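Local coordinates for protein beta-galacturonidase (Eisenbergiella tayi, PDB 6NCW) that hydrolyses beta-galacturonides as a family 2 glycoside hydrolase from a human gut bacterium, and may also act as a beta-glucuronidase, at residues 118-123 / 127-132; 93-98 / 311-316; 133-138 / 278-283. All blocks are in the same frame, centred on the assembly; numbering follows the deposited sequence.

Contact 1 of 3, residues 118-123 / 127-132; sequences NSFGPD and HVPNDY
Phe120 turns its CG opposite its own carbonyl carbon and close to its backbone N (chi1 -61°), a setting that aims the ring at Val128 and Pro129. Both partners belong to the long loop between strands 109-117 and 142-147 of the N-terminal beta-sandwich, so the contact folds one part of that loop onto another. One face of the ring receives the Val128-Pro129 peptide: Val128 C stands 3.5 Å above the plane toward the rim, and Pro129 N lies over the centre. Pro129 CD makes a CH-pi contact 4.1 Å from the Phe120 ring centroid and 17° off the ring normal, while Pro129 CG is 3.8 Å from Phe120 CD2. The two side chains run alongside each other with opposite headings. Asn118 O approaches the other face of the ring, toward its rim, and Arg53 packs beside Phe120. Farther along the loop, Asp131 is a residue seen to bind alpha-D-galacturonate; here its carboxylate forms a salt bridge with Arg525 and accepts a hydrogen bond from Asn530. The same loop contributes both this packing and, at Asp131, part of the sugar-binding site. Polar linkage between the arms comes through water 1, which accepts from Gly121 N at 2.9 Å and is hydrogen-bonded to His127 O at 2.8 Å.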
loop_
_atom_site.group_PDB
_atom_site.type_symbol
_atom_site.label_atom_id
_atom_site.label_comp_id
_atom_site.label_asym_id
_atom_site.label_seq_id
_atom_site.Cartn_x
_atom_site.Cartn_y
_atom_site.Cartn_z
ATOM N N ASN A 118 29.746 -10.150 10.413
ATOM C CA ASN A 118 28.803 -10.786 9.491
ATOM C C ASN A 118 29.300 -10.777 8.041
ATOM O O ASN A 118 28.510 -11.003 7.110
ATOM C CB ASN A 118 27.406 -10.145 9.612
ATOM C CG ASN A 118 27.333 -8.713 9.087
ATOM O OD1 ASN A 118 28.341 -8.099 8.725
ATOM N ND2 ASN A 118 26.117 -8.165 9.069
ATOM N N SER A 119 30.595 -10.536 7.838
ATOM C CA SER A 119 31.187 -10.543 6.505
ATOM C C SER A 119 30.993 -11.888 5.821
ATOM O O SER A 119 31.022 -12.946 6.456
ATOM C CB SER A 119 32.692 -10.259 6.573
ATOM O OG SER A 119 32.962 -8.984 7.131
ATOM N N PHE A 120 30.821 -11.841 4.502
ATOM C CA PHE A 120 30.912 -13.031 3.669
ATOM C C PHE A 120 32.330 -13.161 3.124
ATOM O O PHE A 120 33.041 -12.167 2.954
ATOM C CB PHE A 120 29.934 -12.962 2.491
ATOM C CG PHE A 120 28.484 -12.862 2.887
ATOM C CD1 PHE A 120 27.947 -13.681 3.858
ATOM C CD2 PHE A 120 27.661 -11.955 2.258
ATOM C CE1 PHE A 120 26.603 -13.588 4.187
ATOM C CE2 PHE A 120 26.335 -11.860 2.578
ATOM C CZ PHE A 120 25.805 -12.667 3.550
ATOM N N GLY A 121 32.721 -14.391 2.810
ATOM C CA GLY A 121 34.020 -14.648 2.238
ATOM C C GLY A 121 34.507 -16.058 2.509
ATOM O O GLY A 121 33.784 -16.892 3.060
ATOM N N PRO A 122 35.765 -16.339 2.143
ATOM C CA PRO A 122 36.261 -17.729 2.185
ATOM C C PRO A 122 36.257 -18.366 3.559
ATOM O O PRO A 122 36.187 -19.604 3.653
ATOM C CB PRO A 122 37.695 -17.601 1.651
ATOM C CG PRO A 122 37.707 -16.332 0.873
ATOM C CD PRO A 122 36.745 -15.414 1.553
ATOM N N ASP A 123 36.393 -17.578 4.628
ATOM C CA ASP A 123 36.405 -18.159 5.968
ATOM C C ASP A 123 35.043 -18.707 6.370
ATOM O O ASP A 123 34.967 -19.519 7.299
ATOM C CB ASP A 123 36.837 -17.125 7.016
ATOM C CG ASP A 123 38.237 -16.573 6.771
ATOM O OD1 ASP A 123 38.975 -17.133 5.929
ATOM O OD2 ASP A 123 38.597 -15.578 7.440
ATOM N N HIS A 127 27.408 -19.249 6.365
ATOM C CA HIS A 127 26.890 -17.921 6.073
ATOM C C HIS A 127 27.477 -17.434 4.759
ATOM O O HIS A 127 28.666 -17.115 4.699
ATOM C CB HIS A 127 27.230 -16.956 7.198
ATOM C CG HIS A 127 26.504 -17.252 8.459
ATOM N ND1 HIS A 127 25.260 -16.728 8.734
ATOM C CD2 HIS A 127 26.826 -18.049 9.507
ATOM C CE1 HIS A 127 24.859 -17.169 9.913
ATOM N NE2 HIS A 127 25.791 -17.968 10.406
ATOM N N VAL A 128 26.638 -17.379 3.721
ATOM C CA VAL A 128 26.984 -16.964 2.359
ATOM C C VAL A 128 25.865 -16.066 1.823
ATOM O O VAL A 128 24.788 -16.008 2.435
ATOM C CB VAL A 128 27.180 -18.184 1.440
ATOM C CG1 VAL A 128 28.345 -19.072 1.928
ATOM C CG2 VAL A 128 25.892 -18.975 1.348
ATOM N N PRO A 129 26.049 -15.351 0.708
ATOM C CA PRO A 129 24.896 -14.687 0.090
ATOM C C PRO A 129 23.846 -15.747 -0.196
ATOM O O PRO A 129 24.151 -16.786 -0.781
ATOM C CB PRO A 129 25.473 -14.075 -1.195
ATOM C CG PRO A 129 26.984 -13.963 -0.905
ATOM C CD PRO A 129 27.263 -15.198 -0.117
ATOM N N ASN A 130 22.638 -15.530 0.317
ATOM C CA ASN A 130 21.656 -16.602 0.336
ATOM C C ASN A 130 20.253 -16.005 0.396
ATOM O O ASN A 130 20.072 -14.786 0.516
ATOM C CB ASN A 130 21.916 -17.543 1.515
ATOM C CG ASN A 130 21.676 -19.015 1.157
ATOM O OD1 ASN A 130 20.843 -19.352 0.291
ATOM N ND2 ASN A 130 22.418 -19.895 1.815
ATOM N N ASP A 131 19.254 -16.897 0.337
ATOM C CA ASP A 131 17.828 -16.560 0.372
ATOM C C ASP A 131 17.312 -16.324 1.796
ATOM O O ASP A 131 16.196 -16.724 2.152
ATOM C CB ASP A 131 17.041 -17.672 -0.334
ATOM C CG ASP A 131 15.594 -17.260 -0.684
ATOM O OD1 ASP A 131 14.700 -18.118 -0.716
ATOM O OD2 ASP A 131 15.339 -16.077 -0.933
ATOM N N TYR A 132 18.130 -15.681 2.623
ATOM C CA TYR A 132 17.801 -15.196 3.954
ATOM C C TYR A 132 18.997 -14.362 4.404
ATOM O O TYR A 132 20.092 -14.475 3.843
ATOM C CB TYR A 132 17.518 -16.344 4.956
ATOM C CG TYR A 132 18.709 -17.277 5.191
ATOM C CD1 TYR A 132 19.008 -18.286 4.271
ATOM C CD2 TYR A 132 19.526 -17.149 6.328
ATOM C CE1 TYR A 132 20.081 -19.144 4.467
ATOM C CE2 TYR A 132 20.603 -18.004 6.533
ATOM C CZ TYR A 132 20.876 -18.991 5.587
ATOM O OH TYR A 132 21.930 -19.839 5.749
HETATM O O HOH W 1 30.825 -16.517 3.012
#

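Contact 2 of 3, residues 93-98 / 311-316; sequences NAYTPF and VHYPND
The loop that follows barrel strand 307-309 and precedes helix 317-326 carries the galacturonate-binding His312, and next to it Tyr313 stacks on Tyr95 of the N-terminal beta-sandwich. The rings lie face to face, their centroids 3.8 Å apart and their planes only 8° from parallel. Tyr313 CG sits between its backbone N and carbonyl carbon (chi1 36°), which turns the ring over Tyr95, while the backbone places Tyr313 CB over the same face, 3.3 Å from Tyr95 CD2. On the opposite face of the Tyr95 ring, Ala94 CB stands 3.8 Å above the plane, so this tyrosine is sandwiched. Tyr313 is gripped at its far end by a hydrogen bond between its OH and His278 ND1. Beside the stack, Thr96 CG2 meets Pro314 CG at 3.7 Å, leaving Thr96 OG1 to bond Glu359 and Asn93 ND2. Arg140 clamps the backbones, with NH1 on Tyr95 O and NH2 on Pro314 O. The peptide bond before His312, in the same loop, is cis, and His312 NE2 is hydrogen-bonded to a glycerol, probably from the crystallisation liquor. A substrate-binding loop at the C-terminal end of a parallel strand is typical of the TIM barrel.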
loop_
_atom_site.group_PDB
_atom_site.type_symbol
_atom_site.label_atom_id
_atom_site.label_comp_id
_atom_site.label_asym_id
_atom_site.label_seq_id
_atom_site.Cartn_x
_atom_site.Cartn_y
_atom_site.Cartn_z
ATOM N N ASN A 93 29.230 -19.394 13.486
ATOM C CA ASN A 93 27.837 -19.812 13.284
ATOM C C ASN A 93 26.924 -19.044 14.228
ATOM O O ASN A 93 27.072 -19.116 15.453
ATOM C CB ASN A 93 27.616 -21.314 13.467
ATOM C CG ASN A 93 26.295 -21.792 12.858
ATOM O OD1 ASN A 93 25.975 -21.474 11.707
ATOM N ND2 ASN A 93 25.535 -22.562 13.620
ATOM N N ALA A 94 25.962 -18.320 13.657
ATOM C CA ALA A 94 25.136 -17.399 14.427
ATOM C C ALA A 94 24.161 -18.114 15.349
ATOM O O ALA A 94 23.617 -17.488 16.265
ATOM C CB ALA A 94 24.344 -16.489 13.477
ATOM N N TYR A 95 23.910 -19.395 15.121
ATOM C CA TYR A 95 22.667 -19.991 15.559
ATOM C C TYR A 95 22.830 -21.055 16.631
ATOM O O TYR A 95 21.823 -21.628 17.054
ATOM C CB TYR A 95 21.928 -20.577 14.341
ATOM C CG TYR A 95 21.734 -19.610 13.197
ATOM C CD1 TYR A 95 20.822 -18.561 13.291
ATOM C CD2 TYR A 95 22.446 -19.761 11.999
ATOM C CE1 TYR A 95 20.613 -17.676 12.213
ATOM C CE2 TYR A 95 22.249 -18.897 10.927
ATOM C CZ TYR A 95 21.341 -17.854 11.040
ATOM O OH TYR A 95 21.163 -16.998 9.975
ATOM N N THR A 96 24.061 -21.327 17.089
ATOM C CA THR A 96 24.325 -22.304 18.127
ATOM C C THR A 96 25.095 -21.654 19.281
ATOM O O THR A 96 25.896 -20.737 19.066
ATOM C CB THR A 96 25.120 -23.497 17.578
ATOM O OG1 THR A 96 26.211 -23.031 16.770
ATOM C CG2 THR A 96 24.210 -24.409 16.734
ATOM N N PRO A 97 24.851 -22.088 20.512
ATOM C CA PRO A 97 25.508 -21.463 21.666
ATOM C C PRO A 97 26.934 -21.968 21.837
ATOM O O PRO A 97 27.321 -23.020 21.321
ATOM C CB PRO A 97 24.628 -21.882 22.851
ATOM C CG PRO A 97 23.985 -23.156 22.417
ATOM C CD PRO A 97 23.916 -23.160 20.902
ATOM N N PHE A 98 27.725 -21.166 22.538
ATOM C CA PHE A 98 29.110 -21.513 22.855
ATOM C C PHE A 98 29.455 -20.861 24.185
ATOM O O PHE A 98 28.699 -20.031 24.697
ATOM C CB PHE A 98 30.096 -21.081 21.748
ATOM C CG PHE A 98 30.173 -19.561 21.514
ATOM C CD1 PHE A 98 29.220 -18.908 20.740
ATOM C CD2 PHE A 98 31.215 -18.811 22.045
ATOM C CE1 PHE A 98 29.302 -17.534 20.502
ATOM C CE2 PHE A 98 31.309 -17.442 21.823
ATOM C CZ PHE A 98 30.347 -16.796 21.043
ATOM N N VAL A 311 13.760 -23.529 9.428
ATOM C CA VAL A 311 14.552 -23.161 8.250
ATOM C C VAL A 311 15.456 -21.971 8.568
ATOM O O VAL A 311 14.997 -20.965 9.124
ATOM C CB VAL A 311 13.635 -22.837 7.061
ATOM C CG1 VAL A 311 12.881 -24.100 6.620
ATOM C CG2 VAL A 311 12.641 -21.689 7.416
ATOM N N HIS A 312 16.753 -22.071 8.239
ATOM C CA HIS A 312 17.505 -23.309 7.944
ATOM C C HIS A 312 18.690 -23.361 8.917
ATOM O O HIS A 312 19.857 -23.328 8.509
ATOM C CB HIS A 312 18.026 -23.347 6.511
ATOM C CG HIS A 312 16.944 -23.344 5.473
ATOM N ND1 HIS A 312 16.100 -24.413 5.277
ATOM C CD2 HIS A 312 16.569 -22.402 4.576
ATOM C CE1 HIS A 312 15.260 -24.138 4.292
ATOM N NE2 HIS A 312 15.525 -22.925 3.846
ATOM N N TYR A 313 18.399 -23.411 10.210
ATOM C CA TYR A 313 19.445 -23.352 11.222
ATOM C C TYR A 313 18.810 -23.645 12.570
ATOM O O TYR A 313 17.588 -23.563 12.708
ATOM C CB TYR A 313 20.136 -21.969 11.239
ATOM C CG TYR A 313 19.171 -20.866 10.955
ATOM C CD1 TYR A 313 18.191 -20.532 11.880
ATOM C CD2 TYR A 313 19.196 -20.182 9.740
ATOM C CE1 TYR A 313 17.272 -19.556 11.621
ATOM C CE2 TYR A 313 18.282 -19.186 9.472
ATOM C CZ TYR A 313 17.314 -18.873 10.420
ATOM O OH TYR A 313 16.379 -17.887 10.171
ATOM N N PRO A 314 19.615 -23.970 13.575
ATOM C CA PRO A 314 19.050 -24.200 14.907
ATOM C C PRO A 314 18.454 -22.918 15.454
ATOM O O PRO A 314 18.900 -21.813 15.125
ATOM C CB PRO A 314 20.257 -24.678 15.734
ATOM C CG PRO A 314 21.205 -25.267 14.693
ATOM C CD PRO A 314 21.039 -24.335 13.497
ATOM N N ASN A 315 17.417 -23.073 16.277
ATOM C CA ASN A 315 16.676 -21.953 16.844
ATOM C C ASN A 315 17.066 -21.679 18.292
ATOM O O ASN A 315 17.602 -22.539 18.993
ATOM C CB ASN A 315 15.167 -22.202 16.777
ATOM C CG ASN A 315 14.554 -21.740 15.457
ATOM O OD1 ASN A 315 15.246 -21.678 14.421
ATOM N ND2 ASN A 315 13.264 -21.389 15.489
ATOM N N ASP A 316 16.774 -20.449 18.720
ATOM C CA ASP A 316 16.777 -20.027 20.113
ATOM C C ASP A 316 16.090 -21.044 21.025
ATOM O O ASP A 316 14.943 -21.432 20.798
ATOM C CB ASP A 316 16.059 -18.675 20.213
ATOM C CG ASP A 316 16.343 -17.938 21.511
ATOM O OD1 ASP A 316 16.278 -16.687 21.480
ATOM O OD2 ASP A 316 16.607 -18.593 22.562
#

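Contact 3 of 3, residues 133-138 / 278-283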
loop_
_atom_site.group_PDB
_atom_site.type_symbol
_atom_site.label_atom_id
_atom_site.label_comp_id
_atom_site.label_asym_id
_atom_site.label_seq_id
_atom_site.Cartn_x
_atom_site.Cartn_y
_atom_site.Cartn_z
ATOM N N GLN A 133 18.789 -13.547 5.425
ATOM C CA GLN A 133 19.780 -12.547 5.810
ATOM C C GLN A 133 20.733 -13.113 6.861
ATOM O O GLN A 133 20.306 -13.822 7.778
ATOM C CB GLN A 133 19.088 -11.288 6.346
ATOM C CG GLN A 133 20.046 -10.177 6.849
ATOM C CD GLN A 133 20.917 -9.594 5.738
ATOM O OE1 GLN A 133 21.887 -10.209 5.294
ATOM N NE2 GLN A 133 20.562 -8.409 5.282
ATOM N N SER A 134 22.033 -12.815 6.710
ATOM C CA SER A 134 23.038 -13.081 7.755
ATOM C C SER A 134 23.255 -11.782 8.514
ATOM O O SER A 134 23.971 -10.898 8.037
ATOM C CB SER A 134 24.360 -13.572 7.164
ATOM O OG SER A 134 24.232 -14.897 6.686
ATOM N N TYR A 135 22.645 -11.663 9.698
ATOM C CA TYR A 135 22.691 -10.421 10.451
ATOM C C TYR A 135 24.040 -10.287 11.165
ATOM O O TYR A 135 24.877 -11.178 11.132
ATOM C CB TYR A 135 21.522 -10.349 11.443
ATOM C CG TYR A 135 20.143 -10.207 10.779
ATOM C CD1 TYR A 135 19.350 -11.325 10.487
ATOM C CD2 TYR A 135 19.656 -8.953 10.416
ATOM C CE1 TYR A 135 18.084 -11.173 9.854
ATOM C CE2 TYR A 135 18.416 -8.794 9.813
ATOM C CZ TYR A 135 17.639 -9.902 9.524
ATOM O OH TYR A 135 16.420 -9.700 8.904
ATOM N N GLY A 136 24.263 -9.138 11.777
ATOM C CA GLY A 136 25.430 -8.924 12.624
ATOM C C GLY A 136 24.973 -8.552 14.019
ATOM O O GLY A 136 24.033 -7.771 14.181
ATOM N N GLY A 137 25.636 -9.122 15.022
ATOM C CA GLY A 137 25.387 -8.686 16.379
ATOM C C GLY A 137 25.287 -9.806 17.385
ATOM O O GLY A 137 25.439 -10.986 17.050
ATOM N N ILE A 138 25.052 -9.435 18.639
ATOM C CA ILE A 138 24.834 -10.402 19.711
ATOM C C ILE A 138 23.332 -10.652 19.712
ATOM O O ILE A 138 22.568 -9.987 20.421
ATOM C CB ILE A 138 25.341 -9.893 21.061
ATOM C CG1 ILE A 138 26.782 -9.360 20.932
ATOM C CG2 ILE A 138 25.246 -10.992 22.099
ATOM C CD1 ILE A 138 27.419 -8.972 22.278
ATOM N N HIS A 278 11.484 -18.929 9.498
ATOM C CA HIS A 278 12.762 -18.265 9.746
ATOM C C HIS A 278 12.704 -17.439 11.026
ATOM O O HIS A 278 11.665 -16.873 11.380
ATOM C CB HIS A 278 13.118 -17.323 8.578
ATOM C CG HIS A 278 13.922 -17.976 7.498
ATOM N ND1 HIS A 278 15.222 -18.396 7.693
ATOM C CD2 HIS A 278 13.604 -18.312 6.224
ATOM C CE1 HIS A 278 15.672 -18.951 6.583
ATOM N NE2 HIS A 278 14.715 -18.896 5.671
ATOM N N GLU A 279 13.846 -17.324 11.693
ATOM C CA GLU A 279 14.031 -16.298 12.720
ATOM C C GLU A 279 14.276 -14.965 12.006
ATOM O O GLU A 279 15.418 -14.562 11.760
ATOM C CB GLU A 279 15.185 -16.660 13.653
ATOM C CG GLU A 279 14.918 -17.929 14.508
ATOM C CD GLU A 279 16.021 -18.202 15.563
ATOM O OE1 GLU A 279 15.721 -18.818 16.623
ATOM O OE2 GLU A 279 17.185 -17.816 15.315
ATOM N N ASP A 280 13.192 -14.278 11.636
ATOM C CA ASP A 280 13.339 -12.995 10.957
ATOM C C ASP A 280 12.154 -12.095 11.286
ATOM O O ASP A 280 11.018 -12.566 11.404
ATOM C CB ASP A 280 13.467 -13.195 9.448
ATOM C CG ASP A 280 13.969 -11.940 8.730
ATOM O OD1 ASP A 280 13.124 -11.200 8.177
ATOM O OD2 ASP A 280 15.208 -11.695 8.729
ATOM N N HIS A 281 12.423 -10.797 11.434
ATOM C CA HIS A 281 11.375 -9.855 11.812
ATOM C C HIS A 281 11.868 -8.472 11.428
ATOM O O HIS A 281 13.070 -8.199 11.565
ATOM C CB HIS A 281 11.077 -9.934 13.315
ATOM C CG HIS A 281 9.980 -9.032 13.788
ATOM N ND1 HIS A 281 10.109 -7.660 13.839
ATOM C CD2 HIS A 281 8.747 -9.313 14.278
ATOM C CE1 HIS A 281 9.002 -7.134 14.331
ATOM N NE2 HIS A 281 8.155 -8.113 14.589
ATOM N N PRO A 282 10.990 -7.588 10.946
ATOM C CA PRO A 282 11.449 -6.299 10.402
ATOM C C PRO A 282 12.038 -5.355 11.428
ATOM O O PRO A 282 12.805 -4.472 11.037
ATOM C CB PRO A 282 10.187 -5.702 9.770
ATOM C CG PRO A 282 9.071 -6.581 10.157
ATOM C CD PRO A 282 9.618 -7.914 10.541
ATOM N N GLN A 283 11.701 -5.486 12.713
ATOM C CA GLN A 283 12.281 -4.629 13.739
ATOM C C GLN A 283 13.381 -5.311 14.528
ATOM O O GLN A 283 14.222 -4.624 15.112
ATOM C CB GLN A 283 11.231 -4.167 14.753
ATOM C CG GLN A 283 10.191 -3.180 14.267
ATOM C CD GLN A 283 9.249 -2.836 15.403
ATOM O OE1 GLN A 283 8.261 -3.521 15.617
ATOM N NE2 GLN A 283 9.601 -1.819 16.190
HETATM O O HOH W 2 16.737 -13.885 7.428
HETATM O O HOH W 3 15.168 -7.004 10.123
#
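Two residues before Tyr135, whose hydroxyl meets Asp280 directly, Gln133 reaches the same carboxylate through water 2, which accepts from Gln133 N at 2.9 Å and donates to Asp280 OD2 at 3.0 Å. The Gln133 side chain lies along the segment toward Tyr135, with CG 3.5 Å above the centre of one face of the Tyr135 ring, while OE1 takes a hydrogen bond from Arg53. Ser134 adds a weak bond from its N to the same Gln133 OE1, and its own carbonyl O is held by Arg53 as well. Tyr135 then makes the direct contact. At chi1 -68° its ring swings beside the backbone N, which carries the hydroxyl to Asp280, where OH donates to OD2. The modelled separation of these two oxygens, 2.3 Å, is so short that its exact value is doubtful. The carboxylate oxygen lies near the ring plane at its edge, with ring and carboxylate turned 32° apart. Asp280 is presented from the loop between strand 268-276 and helix 290-302, at the mouth of the TIM barrel, so the hydroxyl joins the N-terminal beta-sandwich to the catalytic domain's first beta-alpha loop. The other carboxylate oxygen, OD1, accepts from the backbone N of Arg516. Water 3 donates to Tyr135 OH at 3.2 Å and to His281 O at 2.8 Å. Beyond Tyr135, Gly136 N bonds to Glu44. On the barrel side, Glu279 centres an inverse gamma turn and forms a salt bridge with Arg140, and the ring of His281 reaches Gln283 of the second subunit through NE2.

How the contacts relate
Contacts 2 and 3 are buried seams between the N-terminal beta-sandwich and the TIM barrel, whereas contact 1, partly exposed, stays within one sandwich loop. That same loop supplies 133-138 to contact 3, making the two successive uses of one connection. Their chemistry follows their place: aromatic-proline packing with a bridging water in contact 1, a tyrosine stack in contact 2, and a carboxylate gripped by hydroxyl, water and backbone in contact 3. His127 ties all three regions, its NE2 probably bonded to Ala94 N and its ND1 to Ser134 OG. Glu279 OE1 probably accepts from Asp316 N, coupling the two barrel loops of contacts 2 and 3.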